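Local coordinates for uncharacterized protein (Yersinia pestis, PDB 4RGI) that is of unknown function but carries a KTSC domain, built as a small antiparallel beta sheet packed against two helices, at residues 11-16 with 28-32; 35-41 with 67-72. One frame throughout, in Å; residues are numbered along the deposited sequence.

Contact 1. Residues 11-16 with 28-32. With SO4 (sulfate ion), chain B.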
ATOM      1  N   SER A  11      -2.006   4.317 -11.491  1.00 17.98           N
ATOM      2  CA  SER A  11      -1.745   2.891 -11.597  1.00 15.95           C
ATOM      3  C   SER A  11      -2.954   2.213 -12.203  1.00 19.74           C
ATOM      4  O   SER A  11      -4.081   2.625 -11.954  1.00 22.75           O
ATOM      5  CB  SER A  11      -1.437   2.279 -10.218  1.00 15.57           C
ATOM      6  OG  SER A  11      -1.439   0.865 -10.291  1.00 18.25           O
ATOM      7  N   SER A  12      -2.725   1.153 -12.965  1.00 20.13           N
ATOM      8  CA  SER A  12      -3.834   0.417 -13.550  1.00 23.41           C
ATOM      9  C   SER A  12      -4.552  -0.420 -12.489  1.00 29.28           C
ATOM     10  O   SER A  12      -5.668  -0.887 -12.706  1.00 30.50           O
ATOM     11  CB  SER A  12      -3.347  -0.471 -14.696  1.00 21.46           C
ATOM     12  OG  SER A  12      -2.522  -1.528 -14.241  1.00 27.04           O
ATOM     13  N   ARG A  13      -3.922  -0.602 -11.334  1.00 21.04           N
ATOM     14  CA  ARG A  13      -4.501  -1.479 -10.322  1.00 18.45           C
ATOM     15  C   ARG A  13      -4.761  -0.797  -8.993  1.00 18.40           C
ATOM     16  O   ARG A  13      -5.599  -1.248  -8.210  1.00 19.33           O
ATOM     17  CB  ARG A  13      -3.587  -2.675 -10.108  1.00 20.74           C
ATOM     18  CG  ARG A  13      -3.449  -3.527 -11.354  1.00 27.87           C
ATOM     19  CD  ARG A  13      -2.240  -4.374 -11.277  1.00 23.14           C
ATOM     20  NE  ARG A  13      -2.307  -5.310 -10.156  1.00 22.93           N
ATOM     21  CZ  ARG A  13      -1.295  -6.092  -9.809  1.00 30.50           C
ATOM     22  NH1 ARG A  13      -0.163  -6.023 -10.494  1.00 33.84           N
ATOM     23  NH2 ARG A  13      -1.401  -6.926  -8.776  1.00 29.99           N
ATOM     24  N   ILE A  14      -4.039   0.286  -8.732  1.00 14.87           N
ATOM     25  CA  ILE A  14      -4.087   0.928  -7.426  1.00 12.22           C
ATOM     26  C   ILE A  14      -4.526   2.378  -7.548  1.00 13.31           C
ATOM     27  O   ILE A  14      -4.049   3.109  -8.415  1.00 15.57           O
ATOM     28  CB  ILE A  14      -2.709   0.826  -6.731  1.00 13.57           C
ATOM     29  CG1 ILE A  14      -2.398  -0.653  -6.456  1.00  8.81           C
ATOM     30  CG2 ILE A  14      -2.680   1.655  -5.434  1.00 14.15           C
ATOM     31  CD1 ILE A  14      -0.942  -0.967  -6.080  1.00 11.14           C
ATOM     32  N   LEU A  15      -5.450   2.793  -6.687  1.00 13.67           N
ATOM     33  CA  LEU A  15      -5.957   4.164  -6.715  1.00 12.14           C
ATOM     34  C   LEU A  15      -5.244   5.111  -5.747  1.00 12.58           C
ATOM     35  O   LEU A  15      -4.986   6.269  -6.078  1.00 14.85           O
ATOM     36  CB  LEU A  15      -7.457   4.172  -6.414  1.00 15.02           C
ATOM     37  CG  LEU A  15      -8.375   3.534  -7.456  1.00 23.95           C
ATOM     38  CD1 LEU A  15      -9.779   3.455  -6.907  1.00 31.74           C
ATOM     39  CD2 LEU A  15      -8.362   4.348  -8.741  1.00 28.96           C
ATOM     40  N   SER A  16      -4.927   4.627  -4.548  1.00 12.19           N
ATOM     41  CA  SER A  16      -4.282   5.463  -3.543  1.00 11.29           C
ATOM     42  C   SER A  16      -3.559   4.616  -2.493  1.00 11.89           C
ATOM     43  O   SER A  16      -3.886   3.454  -2.292  1.00 11.33           O
ATOM     44  CB  SER A  16      -5.293   6.384  -2.836  1.00 16.61           C
ATOM     45  OG  SER A  16      -6.280   5.637  -2.135  1.00 19.59           O
ATOM     46  N   ILE A  28      -3.746   0.343   1.173  1.00  9.50           N
ATOM     47  CA  ILE A  28      -3.771   0.357  -0.281  1.00  8.91           C
ATOM     48  C   ILE A  28      -5.216   0.295  -0.755  1.00 10.56           C
ATOM     49  O   ILE A  28      -5.936  -0.624  -0.398  1.00 12.16           O
ATOM     50  CB  ILE A  28      -3.013  -0.828  -0.885  1.00  7.85           C
ATOM     51  CG1 ILE A  28      -1.580  -0.888  -0.344  1.00  6.86           C
ATOM     52  CG2 ILE A  28      -3.012  -0.704  -2.419  1.00 10.01           C
ATOM     53  CD1 ILE A  28      -0.768  -2.022  -0.933  1.00  8.99           C
ATOM     54  N   GLN A  29      -5.638   1.275  -1.543  1.00 11.20           N
ATOM     55  CA  GLN A  29      -6.951   1.198  -2.159  1.00 12.67           C
ATOM     56  C   GLN A  29      -6.818   0.714  -3.608  1.00 12.43           C
ATOM     57  O   GLN A  29      -6.202   1.381  -4.432  1.00 17.46           O
ATOM     58  CB  GLN A  29      -7.635   2.555  -2.091  1.00 13.77           C
ATOM     59  CG  GLN A  29      -8.945   2.619  -2.842  1.00 15.55           C
ATOM     60  CD  GLN A  29      -9.554   3.988  -2.777  1.00 21.33           C
ATOM     61  OE1 GLN A  29      -8.850   5.000  -2.752  1.00 19.61           O
ATOM     62  NE2 GLN A  29     -10.883   4.035  -2.752  1.00 24.31           N
ATOM     63  N   PHE A  30      -7.373  -0.455  -3.902  1.00 15.11           N
ATOM     64  CA  PHE A  30      -7.298  -1.043  -5.239  1.00 16.79           C
ATOM     65  C   PHE A  30      -8.467  -0.600  -6.133  1.00 23.87           C
ATOM     66  O   PHE A  30      -9.534  -0.258  -5.640  1.00 26.36           O
ATOM     67  CB  PHE A  30      -7.275  -2.568  -5.143  1.00 17.74           C
ATOM     68  CG  PHE A  30      -6.073  -3.112  -4.430  1.00 14.60           C
ATOM     69  CD1 PHE A  30      -6.113  -3.389  -3.076  1.00 12.64           C
ATOM     70  CD2 PHE A  30      -4.904  -3.357  -5.122  1.00 16.36           C
ATOM     71  CE1 PHE A  30      -4.998  -3.894  -2.432  1.00 15.61           C
ATOM     72  CE2 PHE A  30      -3.798  -3.850  -4.486  1.00 12.37           C
ATOM     73  CZ  PHE A  30      -3.838  -4.116  -3.143  1.00 13.96           C
ATOM     74  N   ARG A  31      -8.265  -0.615  -7.446  1.00 20.81           N
ATOM     75  CA  ARG A  31      -9.318  -0.188  -8.366  1.00 28.90           C
ATOM     76  C   ARG A  31     -10.605  -1.000  -8.239  1.00 35.92           C
ATOM     77  O   ARG A  31     -11.681  -0.436  -8.004  1.00 43.62           O
ATOM     78  CB  ARG A  31      -8.827  -0.260  -9.810  1.00 31.83           C
ATOM     79  CG  ARG A  31      -7.857   0.834 -10.164  1.00 33.52           C
ATOM     80  CD  ARG A  31      -7.940   1.186 -11.629  1.00 32.36           C
ATOM     81  NE  ARG A  31      -7.088   2.330 -11.922  1.00 32.55           N
ATOM     82  CZ  ARG A  31      -7.534   3.563 -12.119  1.00 35.95           C
ATOM     83  NH1 ARG A  31      -8.835   3.819 -12.069  1.00 34.39           N
ATOM     84  NH2 ARG A  31      -6.676   4.541 -12.377  1.00 44.00           N
ATOM     85  N   GLU A  32     -10.482  -2.317  -8.394  1.00 38.43           N
ATOM     86  CA  GLU A  32     -11.630  -3.227  -8.432  1.00 35.05           C
ATOM     87  C   GLU A  32     -11.864  -3.933  -7.085  1.00 26.90           C
ATOM     88  O   GLU A  32     -12.991  -4.310  -6.767  1.00 39.93           O
ATOM     89  CB  GLU A  32     -11.445  -4.264  -9.575  1.00 35.78           C
ATOM     90  CG  GLU A  32     -11.890  -5.718  -9.260  1.00 60.36           C
ATOM     91  CD  GLU A  32     -11.747  -6.711 -10.437  1.00 51.92           C
ATOM     92  OE1 GLU A  32     -12.783  -7.215 -10.923  1.00 46.58           O
ATOM     93  OE2 GLU A  32     -10.608  -7.014 -10.854  1.00 46.68           O
TER
HETATM   94  S   SO4 B 101       0.583  -0.369 -12.933  1.00 27.77           S
HETATM   95  O1  SO4 B 101      -0.266  -1.528 -12.757  1.00 31.61           O
HETATM   96  O2  SO4 B 101      -0.138   0.598 -13.752  1.00 20.21           O
HETATM   97  O3  SO4 B 101       0.858   0.187 -11.612  1.00 24.79           O
HETATM   98  O4  SO4 B 101       1.839  -0.748 -13.600  1.00 22.79           O
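The guanidinium of Arg-31 has CD2 of Leu-15 over one face, 3.4 Å from NH1, and the backbone oxygen of Ser-11 at its edge. NE and NH2 both donate to that one oxygen. The NE bond to Ser-11 O is the shorter, at 3.0 Å, and lies in the carbonyl plane; the NH2 bond comes in tilted. The chain of Arg-31 is extended from CG to NE, which carries the group along 11-13 to Ser-11. The ring of Phe-30 has CG2 of Ile-28, two residues earlier on the same strand, over one face and Arg-13 O at its edge. Phe-59 of helix 55-63 meets this ring edge-to-face. CG1 of Ile-14 reaches the ring obliquely, 3.9 Å from CD2 of Phe-30.

The backbones form the open end of the hairpin made by strands 14-20 and 25-30. A classic beta bulge interrupts it: Leu-15 and Ser-16 both face Gln-29. Leu-15 N bonds to Gln-29 O at 2.8 Å, while the bond from Ser-16 N to the same oxygen is weak. On the face opposite Ile-14, OG of Ser-16 donates to OE1 of Gln-29 at 2.7 Å, in the amide plane and on a lone pair. Arg-6 also bonds to Ser-16 OG.

Before the strand, Ser-11 OG accepts from the backbone N of Arg-13 and of Ile-14, an ST turn and ST motif. The same hydroxyl, swung away from the backbone N of Ser-11 (chi1 169°), donates to sulfate O3 at 2.7 Å. Ser-12 holds the sulfate with both N and OG, and Ser-54 and Gly-56 bind it too.

Contact 2. Residues 35-41 with 67-72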
ATOM      1  N   THR A  35     -10.284  -1.808  -0.323  1.00 13.72           N
ATOM      2  CA  THR A  35      -9.170  -1.253   0.446  1.00 12.38           C
ATOM      3  C   THR A  35      -8.632  -2.235   1.483  1.00 11.18           C
ATOM      4  O   THR A  35      -9.390  -2.837   2.216  1.00 12.86           O
ATOM      5  CB  THR A  35      -9.595   0.059   1.134  1.00 15.48           C
ATOM      6  OG1 THR A  35     -10.057   0.970   0.126  1.00 15.00           O
ATOM      7  CG2 THR A  35      -8.438   0.697   1.869  1.00 18.48           C
ATOM      8  N   TYR A  36      -7.311  -2.402   1.504  1.00 10.20           N
ATOM      9  CA  TYR A  36      -6.649  -3.309   2.446  1.00  9.82           C
ATOM     10  C   TYR A  36      -5.614  -2.594   3.288  1.00 10.15           C
ATOM     11  O   TYR A  36      -4.960  -1.678   2.801  1.00 11.92           O
ATOM     12  CB  TYR A  36      -5.940  -4.436   1.697  1.00  9.79           C
ATOM     13  CG  TYR A  36      -6.857  -5.473   1.113  1.00 13.27           C
ATOM     14  CD1 TYR A  36      -7.671  -5.177   0.040  1.00 10.75           C
ATOM     15  CD2 TYR A  36      -6.893  -6.762   1.626  1.00 15.28           C
ATOM     16  CE1 TYR A  36      -8.504  -6.124  -0.499  1.00 11.55           C
ATOM     17  CE2 TYR A  36      -7.741  -7.711   1.101  1.00 12.76           C
ATOM     18  CZ  TYR A  36      -8.535  -7.391   0.040  1.00 12.99           C
ATOM     19  OH  TYR A  36      -9.382  -8.338  -0.490  1.00 13.63           O
ATOM     20  N   GLN A  37      -5.435  -3.049   4.528  1.00 10.55           N
ATOM     21  CA  GLN A  37      -4.338  -2.616   5.368  1.00  9.75           C
ATOM     22  C   GLN A  37      -3.316  -3.727   5.493  1.00 11.62           C
ATOM     23  O   GLN A  37      -3.691  -4.882   5.674  1.00 13.40           O
ATOM     24  CB  GLN A  37      -4.843  -2.214   6.757  1.00 12.85           C
ATOM     25  CG  GLN A  37      -5.752  -1.012   6.712  1.00 17.83           C
ATOM     26  CD  GLN A  37      -6.321  -0.686   8.067  1.00 28.90           C
ATOM     27  OE1 GLN A  37      -6.422  -1.558   8.923  1.00 26.93           O
ATOM     28  NE2 GLN A  37      -6.687   0.572   8.275  1.00 29.30           N
ATOM     29  N   TYR A  38      -2.037  -3.359   5.416  1.00 11.85           N
ATOM     30  CA  TYR A  38      -0.922  -4.288   5.552  1.00 10.96           C
ATOM     31  C   TYR A  38      -0.174  -3.916   6.815  1.00 10.49           C
ATOM     32  O   TYR A  38       0.169  -2.755   7.015  1.00  9.95           O
ATOM     33  CB  TYR A  38       0.008  -4.231   4.337  1.00  8.46           C
ATOM     34  CG  TYR A  38      -0.634  -4.845   3.116  1.00 10.74           C
ATOM     35  CD1 TYR A  38      -0.381  -6.167   2.779  1.00 12.56           C
ATOM     36  CD2 TYR A  38      -1.539  -4.126   2.344  1.00 14.68           C
ATOM     37  CE1 TYR A  38      -0.990  -6.758   1.672  1.00 17.38           C
ATOM     38  CE2 TYR A  38      -2.156  -4.708   1.235  1.00 10.85           C
ATOM     39  CZ  TYR A  38      -1.876  -6.021   0.911  1.00 16.49           C
ATOM     40  OH  TYR A  38      -2.476  -6.606  -0.186  1.00 23.35           O
ATOM     41  N   LEU A  39       0.069  -4.896   7.671  1.00  9.86           N
ATOM     42  CA  LEU A  39       0.555  -4.603   9.009  1.00  9.94           C
ATOM     43  C   LEU A  39       2.023  -4.900   9.115  1.00 13.06           C
ATOM     44  O   LEU A  39       2.505  -5.855   8.532  1.00 14.04           O
ATOM     45  CB  LEU A  39      -0.214  -5.413  10.051  1.00 13.30           C
ATOM     46  CG  LEU A  39      -1.722  -5.261   9.998  1.00 22.77           C
ATOM     47  CD1 LEU A  39      -2.328  -6.060  11.122  1.00 20.36           C
ATOM     48  CD2 LEU A  39      -2.062  -3.817  10.154  1.00 23.47           C
ATOM     49  N   GLY A  40       2.741  -4.066   9.850  1.00 10.88           N
ATOM     50  CA  GLY A  40       4.137  -4.323  10.118  1.00 15.93           C
ATOM     51  C   GLY A  40       5.017  -4.034   8.927  1.00 14.37           C
ATOM     52  O   GLY A  40       5.973  -4.743   8.681  1.00 14.15           O
ATOM     53  N   VAL A  41       4.686  -2.973   8.202  1.00 12.59           N
ATOM     54  CA  VAL A  41       5.427  -2.551   7.022  1.00 10.59           C
ATOM     55  C   VAL A  41       6.400  -1.443   7.391  1.00 13.32           C
ATOM     56  O   VAL A  41       5.985  -0.419   7.932  1.00 13.04           O
ATOM     57  CB  VAL A  41       4.447  -2.059   5.920  1.00 10.48           C
ATOM     58  CG1 VAL A  41       5.189  -1.575   4.700  1.00 12.25           C
ATOM     59  CG2 VAL A  41       3.499  -3.180   5.551  1.00  8.69           C
ATOM     60  N   PHE A  67       3.239  -9.401   3.957  1.00 11.81           N
ATOM     61  CA  PHE A  67       2.791  -8.797   5.205  1.00 10.60           C
ATOM     62  C   PHE A  67       1.349  -9.195   5.457  1.00 20.37           C
ATOM     63  O   PHE A  67       0.567  -9.345   4.513  1.00 14.17           O
ATOM     64  CB  PHE A  67       2.907  -7.265   5.165  1.00 10.94           C
ATOM     65  CG  PHE A  67       4.282  -6.779   4.877  1.00 10.25           C
ATOM     66  CD1 PHE A  67       5.177  -6.547   5.915  1.00 10.60           C
ATOM     67  CD2 PHE A  67       4.697  -6.559   3.569  1.00 11.21           C
ATOM     68  CE1 PHE A  67       6.458  -6.108   5.644  1.00 10.71           C
ATOM     69  CE2 PHE A  67       5.965  -6.128   3.296  1.00 17.92           C
ATOM     70  CZ  PHE A  67       6.852  -5.902   4.333  1.00 14.40           C
ATOM     71  N   LEU A  68       0.995  -9.375   6.724  1.00 11.80           N
ATOM     72  CA  LEU A  68      -0.388  -9.679   7.082  1.00 13.49           C
ATOM     73  C   LEU A  68      -1.303  -8.566   6.607  1.00 13.28           C
ATOM     74  O   LEU A  68      -1.004  -7.384   6.804  1.00 14.38           O
ATOM     75  CB  LEU A  68      -0.519  -9.860   8.591  1.00 16.47           C
ATOM     76  CG  LEU A  68      -1.725 -10.569   9.201  1.00 26.44           C
ATOM     77  CD1 LEU A  68      -1.339 -10.995  10.596  1.00 23.33           C
ATOM     78  CD2 LEU A  68      -2.944  -9.671   9.266  1.00 32.59           C
ATOM     79  N   CYS A  69      -2.426  -8.939   6.006  1.00 11.96           N
ATOM     80  CA  CYS A  69      -3.355  -7.917   5.556  1.00 13.47           C
ATOM     81  C   CYS A  69      -4.789  -8.188   5.941  1.00 13.74           C
ATOM     82  O   CYS A  69      -5.184  -9.326   6.226  1.00 17.90           O
ATOM     83  CB  CYS A  69      -3.250  -7.722   4.048  1.00 16.99           C
ATOM     84  SG  CYS A  69      -4.057  -8.949   3.048  1.00 21.19           S
ATOM     85  N   ARG A  70      -5.557  -7.114   6.001  1.00 12.72           N
ATOM     86  CA  ARG A  70      -6.975  -7.214   6.265  1.00 14.09           C
ATOM     87  C   ARG A  70      -7.726  -6.222   5.389  1.00 13.12           C
ATOM     88  O   ARG A  70      -7.241  -5.121   5.102  1.00 16.70           O
ATOM     89  CB  ARG A  70      -7.270  -6.966   7.742  1.00 21.49           C
ATOM     90  CG  ARG A  70      -6.827  -5.626   8.237  1.00 23.58           C
ATOM     91  CD  ARG A  70      -6.956  -5.513   9.737  1.00 34.53           C
ATOM     92  NE  ARG A  70      -6.524  -4.194  10.189  1.00 39.42           N
ATOM     93  CZ  ARG A  70      -6.067  -3.940  11.408  1.00 42.45           C
ATOM     94  NH1 ARG A  70      -5.984  -4.921  12.295  1.00 41.28           N
ATOM     95  NH2 ARG A  70      -5.688  -2.710  11.738  1.00 41.45           N
ATOM     96  N   LYS A  71      -8.910  -6.632   4.944  1.00 17.33           N
ATOM     97  CA  LYS A  71      -9.744  -5.776   4.131  1.00 13.54           C
ATOM     98  C   LYS A  71     -10.569  -4.881   5.050  1.00 19.22           C
ATOM     99  O   LYS A  71     -11.096  -5.338   6.066  1.00 25.96           O
ATOM    100  CB  LYS A  71     -10.652  -6.598   3.221  1.00 14.67           C
ATOM    101  CG  LYS A  71     -11.314  -5.760   2.155  1.00 22.06           C
ATOM    102  CD  LYS A  71     -12.236  -6.559   1.254  1.00 21.64           C
ATOM    103  CE  LYS A  71     -12.795  -5.655   0.163  1.00 28.21           C
ATOM    104  NZ  LYS A  71     -14.090  -6.130  -0.362  1.00 34.78           N
ATOM    105  N   ILE A  72     -10.669  -3.605   4.712  1.00 19.42           N
ATOM    106  CA  ILE A  72     -11.495  -2.709   5.516  1.00 24.06           C
ATOM    107  C   ILE A  72     -12.696  -2.215   4.715  1.00 28.78           C
ATOM    108  O   ILE A  72     -12.603  -1.971   3.514  1.00 35.95           O
ATOM    109  CB  ILE A  72     -10.687  -1.515   6.048  1.00 27.01           C
ATOM    110  CG1 ILE A  72     -10.192  -0.629   4.910  1.00 24.54           C
ATOM    111  CG2 ILE A  72      -9.519  -1.997   6.887  1.00 28.28           C
ATOM    112  CD1 ILE A  72      -9.536   0.640   5.390  1.00 31.96           C
TER
HETATM  113  O   HOH W   1     -12.803  -2.013   0.805  1.00 24.39           O
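Tyr-38 and Cys-69 form the close-packed part of this contact. CB of Cys-69 sits over one face of the Tyr-38 ring, 3.6 Å from its centroid, in a CH-pi contact. SG stands between the backbone N and the carbonyl carbon (chi1 78°). There it approaches the Tyr-38 and Tyr-36 rings obliquely, 3.9 Å from CD2 of Tyr-36. At the 67 end, CG2 of Val-41 lies over a face of the Phe-67 ring, 3.9 Å from the centroid. Strand 69-72 is an outermost strand of the antiparallel sheet, and 34-39 joins it to the rest. Gln-37 and Arg-70 are a hydrogen-bonded pair, with backbone bonds in both directions.

The solvent side is carried by Arg-70 and Lys-71. Lys-71 lays CB over a face of the Tyr-36 ring and runs CG and CD on toward the hydroxyl, but its end leads away from the contact. On the other side of the sheet, the guanidinium of Arg-70, an exposed residue, takes Gln-37 OE1 at its edge. NE donates to OE1 at 2.9 Å and NH2 at 3.1 Å, with the amide and guanidinium planes 45° apart. CD2 of Leu-39 lies over a guanidinium face. Near the chain end, a water joins Thr-35 N to Ile-72 O.

Gln-37 NE2 bonds to Glu-27 on the next strand, so its amide links three strands. Its oxygen takes two donors from Arg-70 and its nitrogen serves the carboxylate, which fixes the rotation of the amide. The carboxylate and guanidinium at its two ends would probably polarise it.

In the fold
Contacts 1 and 2 lie 14 Å apart, centre to centre, in one antiparallel sheet. Contact 1 joins strands 14-20 and 25-30; contact 2 joins 34-39 and 69-72. They meet where 25-30 runs beside 34-39. There Ile-28 N lies 2.9 Å from Tyr-36 O, a probable hydrogen bond, and Ile-28 CD1 packs 3.7 Å from Tyr-38 CE2. Contact 1 closes a local hairpin, whereas contact 2 brings the chain back to the sheet after helices 43-51 and 55-63. Ile-28 and Phe-30 both touch helix 55-63. The sulfate belongs to contact 1 and probably came from the crystallisation liquor, so it does not by itself mark a functional site.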